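Local structure of prolyl oligopeptidase (Novosphingobium capsulatum, 1YR2) at residues 191-196 with 246-251; 214-217 with 221-224. The protein probably hydrolyses oligopeptides on the carboxyl side of proline, and to a lesser extent alanine, as a serine peptidase of the S9A family. All coordinates share one frame; numbering follows the deposited sequence.

Contact 1: 191-196 with 246-251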
loop_
_atom_site.group_PDB
_atom_site.type_symbol
_atom_site.label_atom_id
_atom_site.label_comp_id
_atom_site.label_asym_id
_atom_site.label_seq_id
_atom_site.Cartn_x
_atom_site.Cartn_y
_atom_site.Cartn_z
ATOM N N VAL A 191 12.640 26.589 -1.093
ATOM C CA VAL A 191 12.577 26.284 -2.517
ATOM C C VAL A 191 13.775 26.878 -3.220
ATOM O O VAL A 191 14.079 28.011 -3.026
ATOM C CB VAL A 191 11.301 26.790 -3.140
ATOM C CG1 VAL A 191 11.292 26.528 -4.629
ATOM C CG2 VAL A 191 10.078 26.093 -2.466
ATOM N N LYS A 192 14.476 26.078 -4.003
ATOM C CA LYS A 192 15.714 26.478 -4.690
ATOM C C LYS A 192 15.500 26.163 -6.179
ATOM O O LYS A 192 14.536 25.503 -6.571
ATOM C CB LYS A 192 16.883 25.656 -4.171
ATOM C CG LYS A 192 17.252 25.965 -2.747
ATOM C CD LYS A 192 18.456 25.196 -2.278
ATOM C CE LYS A 192 18.563 25.314 -0.773
ATOM N NZ LYS A 192 19.843 24.794 -0.247
ATOM N N PHE A 193 16.424 26.608 -6.999
ATOM C CA PHE A 193 16.300 26.459 -8.436
ATOM C C PHE A 193 17.679 26.066 -9.007
ATOM O O PHE A 193 18.733 26.525 -8.555
ATOM C CB PHE A 193 15.820 27.783 -9.065
ATOM C CG PHE A 193 14.485 28.292 -8.557
ATOM C CD1 PHE A 193 14.390 29.030 -7.381
ATOM C CD2 PHE A 193 13.304 28.045 -9.284
ATOM C CE1 PHE A 193 13.172 29.469 -6.919
ATOM C CE2 PHE A 193 12.095 28.517 -8.865
ATOM C CZ PHE A 193 11.994 29.224 -7.692
ATOM N N VAL A 194 17.645 25.266 -10.068
ATOM C CA VAL A 194 18.837 24.931 -10.827
ATOM C C VAL A 194 18.545 25.167 -12.327
ATOM O O VAL A 194 17.402 25.043 -12.794
ATOM C CB VAL A 194 19.241 23.475 -10.514
ATOM C CG1 VAL A 194 18.195 22.485 -10.962
ATOM C CG2 VAL A 194 20.533 23.110 -11.102
ATOM N N GLY A 195 19.567 25.615 -13.052
ATOM C CA GLY A 195 19.517 25.686 -14.498
ATOM C C GLY A 195 19.782 24.300 -15.038
ATOM O O GLY A 195 20.698 23.592 -14.641
ATOM N N VAL A 196 18.957 23.880 -15.956
ATOM C CA VAL A 196 18.997 22.504 -16.366
ATOM C C VAL A 196 20.181 22.206 -17.289
ATOM O O VAL A 196 20.816 21.148 -17.155
ATOM C CB VAL A 196 17.670 22.102 -17.026
ATOM C CG1 VAL A 196 17.757 20.742 -17.614
ATOM C CG2 VAL A 196 16.516 22.145 -15.991
ATOM N N TRP A 246 1.532 32.845 -3.159
ATOM C CA TRP A 246 2.346 33.912 -3.754
ATOM C C TRP A 246 2.965 33.483 -5.079
ATOM O O TRP A 246 3.067 32.276 -5.372
ATOM C CB TRP A 246 3.475 34.285 -2.817
ATOM C CG TRP A 246 3.065 34.836 -1.524
ATOM C CD1 TRP A 246 2.465 34.169 -0.464
ATOM C CD2 TRP A 246 3.219 36.198 -1.094
ATOM N NE1 TRP A 246 2.247 35.044 0.576
ATOM C CE2 TRP A 246 2.719 36.283 0.233
ATOM C CE3 TRP A 246 3.747 37.369 -1.701
ATOM C CZ2 TRP A 246 2.716 37.483 0.958
ATOM C CZ3 TRP A 246 3.745 38.540 -0.990
ATOM C CH2 TRP A 246 3.227 38.599 0.334
ATOM N N LEU A 247 3.427 34.486 -5.837
ATOM C CA LEU A 247 4.080 34.301 -7.132
ATOM C C LEU A 247 5.487 34.845 -6.983
ATOM O O LEU A 247 5.691 36.013 -6.630
ATOM C CB LEU A 247 3.348 35.022 -8.261
ATOM C CG LEU A 247 3.925 34.905 -9.668
ATOM C CD1 LEU A 247 3.754 33.454 -10.144
ATOM C CD2 LEU A 247 3.258 35.872 -10.617
ATOM N N HIS A 248 6.461 33.998 -7.265
ATOM C CA HIS A 248 7.839 34.432 -7.318
ATOM C C HIS A 248 8.299 34.604 -8.764
ATOM O O HIS A 248 8.220 33.658 -9.565
ATOM C CB HIS A 248 8.772 33.430 -6.632
ATOM C CG HIS A 248 10.211 33.812 -6.728
ATOM N ND1 HIS A 248 10.702 34.959 -6.154
ATOM C CD2 HIS A 248 11.261 33.231 -7.374
ATOM C CE1 HIS A 248 12.000 35.055 -6.404
ATOM N NE2 HIS A 248 12.360 34.032 -7.158
ATOM N N ARG A 249 8.875 35.765 -9.060
ATOM C CA ARG A 249 9.501 35.994 -10.377
ATOM C C ARG A 249 10.998 35.744 -10.358
ATOM O O ARG A 249 11.716 36.225 -9.511
ATOM C CB ARG A 249 9.154 37.390 -10.897
ATOM C CG ARG A 249 7.655 37.474 -11.303
ATOM C CD ARG A 249 7.275 38.826 -11.890
ATOM N NE ARG A 249 5.868 38.893 -12.278
ATOM C CZ ARG A 249 4.901 39.340 -11.495
ATOM N NH1 ARG A 249 5.145 39.761 -10.253
ATOM N NH2 ARG A 249 3.677 39.370 -11.966
ATOM N N LEU A 250 11.467 34.925 -11.277
ATOM C CA LEU A 250 12.814 34.412 -11.157
ATOM C C LEU A 250 13.764 35.579 -11.389
ATOM O O LEU A 250 13.475 36.417 -12.210
ATOM C CB LEU A 250 13.036 33.276 -12.164
ATOM C CG LEU A 250 12.775 31.831 -11.760
ATOM C CD1 LEU A 250 13.732 31.433 -10.649
ATOM C CD2 LEU A 250 11.312 31.573 -11.350
ATOM N N GLY A 251 14.865 35.633 -10.646
ATOM C CA GLY A 251 15.820 36.740 -10.704
ATOM C C GLY A 251 15.520 37.934 -9.813
ATOM O O GLY A 251 16.145 38.991 -9.919
#
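Phe193 of strand 188-195 meets Leu250 and His248 across the interface between two neighbouring four-stranded antiparallel sheets of the beta-propeller domain, so this is blade-to-blade packing and not pairing within one sheet. The backbones stay well apart, with Phe193 CA and Leu250 CA 9.1 Å from each other, and side chains alone make the contact.

The main interaction is a CH-pi contact. The methyl CD1 of Leu250 sits over the centre of the Phe193 ring, 3.6 Å above its plane, and the direction from the ring centroid to this carbon is only 13° off the ring normal. Phenylalanine and leucine reach in from facing sides. A flat ring suits this place because it offers a broad apolar face to a methyl, and a branched leucine adds its second methyl, CD2, 4.0 Å from Phe193 CE2.

The second interaction is aromatic. The Phe193 and His248 rings lie obliquely, their planes at 34° and their centroids 5.9 Å apart. With CG anti to the backbone N (chi1 177°), the imidazole of His248 reaches out from its strand toward the other blade.

The polar atoms of this buried histidine are provided for elsewhere. ND1 is hydrogen-bonded to Asp257 and NE2 to Asp204, which fixes the ring's rotation and, with two carboxylates close by, would probably favour a protonated imidazole. The ring carbon CD2 of His248 is the atom that meets the phenylalanine, 4.1 Å from Phe193 CZ.

Contact 2: 214-217 with 221-224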
loop_
_atom_site.group_PDB
_atom_site.type_symbol
_atom_site.label_atom_id
_atom_site.label_comp_id
_atom_site.label_asym_id
_atom_site.label_seq_id
_atom_site.Cartn_x
_atom_site.Cartn_y
_atom_site.Cartn_z
ATOM N N LEU A 214 4.455 23.174 -6.070
ATOM C CA LEU A 214 5.394 23.941 -6.846
ATOM C C LEU A 214 4.687 23.974 -8.175
ATOM O O LEU A 214 4.392 22.917 -8.753
ATOM C CB LEU A 214 6.715 23.203 -7.000
ATOM C CG LEU A 214 7.515 22.925 -5.755
ATOM C CD1 LEU A 214 8.711 22.078 -6.110
ATOM C CD2 LEU A 214 7.915 24.211 -5.060
ATOM N N ALA A 215 4.360 25.149 -8.659
ATOM C CA ALA A 215 3.659 25.222 -9.943
ATOM C C ALA A 215 4.189 26.363 -10.752
ATOM O O ALA A 215 4.066 27.529 -10.360
ATOM C CB ALA A 215 2.174 25.400 -9.745
ATOM N N TRP A 216 4.725 26.053 -11.934
ATOM C CA TRP A 216 5.291 27.093 -12.774
ATOM C C TRP A 216 4.172 27.844 -13.499
ATOM O O TRP A 216 3.197 27.248 -13.965
ATOM C CB TRP A 216 6.238 26.469 -13.810
ATOM C CG TRP A 216 7.570 26.067 -13.244
ATOM C CD1 TRP A 216 7.905 24.863 -12.688
ATOM C CD2 TRP A 216 8.740 26.883 -13.145
ATOM N NE1 TRP A 216 9.217 24.864 -12.295
ATOM C CE2 TRP A 216 9.751 26.101 -12.539
ATOM C CE3 TRP A 216 9.047 28.180 -13.548
ATOM C CZ2 TRP A 216 11.028 26.586 -12.294
ATOM C CZ3 TRP A 216 10.290 28.667 -13.318
ATOM C CH2 TRP A 216 11.296 27.856 -12.714
ATOM N N LEU A 217 4.332 29.161 -13.564
ATOM C CA LEU A 217 3.517 30.036 -14.364
ATOM C C LEU A 217 4.401 30.415 -15.531
ATOM O O LEU A 217 5.219 31.314 -15.433
ATOM C CB LEU A 217 3.093 31.222 -13.542
ATOM C CG LEU A 217 2.047 32.129 -14.146
ATOM C CD1 LEU A 217 0.671 31.611 -13.891
ATOM C CD2 LEU A 217 2.235 33.549 -13.611
ATOM N N ALA A 221 8.330 32.098 -13.620
ATOM C CA ALA A 221 7.661 32.443 -12.373
ATOM C C ALA A 221 7.056 31.176 -11.789
ATOM O O ALA A 221 6.665 30.273 -12.539
ATOM C CB ALA A 221 6.575 33.496 -12.588
ATOM N N LEU A 222 6.942 31.156 -10.470
ATOM C CA LEU A 222 6.541 29.973 -9.712
ATOM C C LEU A 222 5.528 30.363 -8.642
ATOM O O LEU A 222 5.777 31.290 -7.871
ATOM C CB LEU A 222 7.770 29.378 -9.020
ATOM C CG LEU A 222 7.483 28.011 -8.385
ATOM C CD1 LEU A 222 7.594 26.882 -9.383
ATOM C CD2 LEU A 222 8.371 27.728 -7.217
ATOM N N LEU A 223 4.384 29.688 -8.637
ATOM C CA LEU A 223 3.406 29.792 -7.549
ATOM C C LEU A 223 3.709 28.794 -6.438
ATOM O O LEU A 223 4.035 27.629 -6.698
ATOM C CB LEU A 223 1.996 29.467 -8.062
ATOM C CG LEU A 223 1.375 30.451 -9.020
ATOM C CD1 LEU A 223 0.225 29.802 -9.782
ATOM C CD2 LEU A 223 0.870 31.664 -8.300
ATOM N N TYR A 224 3.571 29.261 -5.206
ATOM C CA TYR A 224 3.875 28.470 -4.035
ATOM C C TYR A 224 3.033 28.975 -2.859
ATOM O O TYR A 224 2.427 30.043 -2.910
ATOM C CB TYR A 224 5.378 28.557 -3.707
ATOM C CG TYR A 224 5.856 29.922 -3.223
ATOM C CD1 TYR A 224 6.151 30.958 -4.130
ATOM C CD2 TYR A 224 6.021 30.185 -1.874
ATOM C CE1 TYR A 224 6.560 32.187 -3.681
ATOM C CE2 TYR A 224 6.401 31.438 -1.416
ATOM C CZ TYR A 224 6.727 32.421 -2.338
ATOM O OH TYR A 224 7.171 33.635 -1.872
#
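Leu222 CD1 rests on the indole of Trp216, 3.7 Å from the centroid of the five-membered ring and 1° off its normal, a CH-pi contact at the heart of this small antiparallel hairpin. The two residues form a non-hydrogen-bonded pair, whose CA atoms come within 4.4 Å, so a broad ring and a branched chain can overlap on the same face of the sheet. Leu222 CG stands anti to the backbone N (chi1 -171°), which swings CD1 across to the indole and leaves CD2 near Leu214 CD2, at 4.2 Å. Trp216 NE1 is hydrogen-bonded to Ala169 O, and an alanine in place of Trp216 would probably open a gap beside Leu222 CD1 and leave that carbonyl without its donor.

On the opposite face the small Ala215 pairs with Leu223, their CB atoms 4.4 Å apart. Here the backbones bond both ways: Leu223 N gives to Ala215 O at 2.8 Å, and Ala215 N returns a longer bond to Leu223 O. Nearer the turn, Leu217 N donates to Ala221 O at 2.8 Å, coming from above the carbonyl plane.

Strand 215-216 is the first and, as in propellers generally, innermost strand of its blade. Strand 221-226 lies between it and strand 244-249, with Leu217, Ala221 and Leu223 packing on Leu247, while Trp216 and Leu222 turn toward Ala178 and Phe193 in strands 176-183 and 188-195 of the adjoining blade.

Overall arrangement
Contact 2 builds one blade of the propeller from within, whereas contact 1 joins that blade to the one before it in the chain. Both are largely buried, though Leu250 in contact 1 and Leu214 in contact 2 are partly exposed. Their chemistry follows from their places: 214-217, with strand 215-216, and strand segment 221-224 are neighbours tied by backbone hydrogen bonds, while 191-196 and 246-251 belong to different sheets and meet through apolar and aromatic side chains, burying much less surface. Strands 221-226 and 244-249 are sheet neighbours, His248 N probably hydrogen-bonding Leu222 O at 2.9 Å. Leu250 packs on Trp216, so the Trp216 and Leu222 face joins contact 1 in one apolar layer between blades.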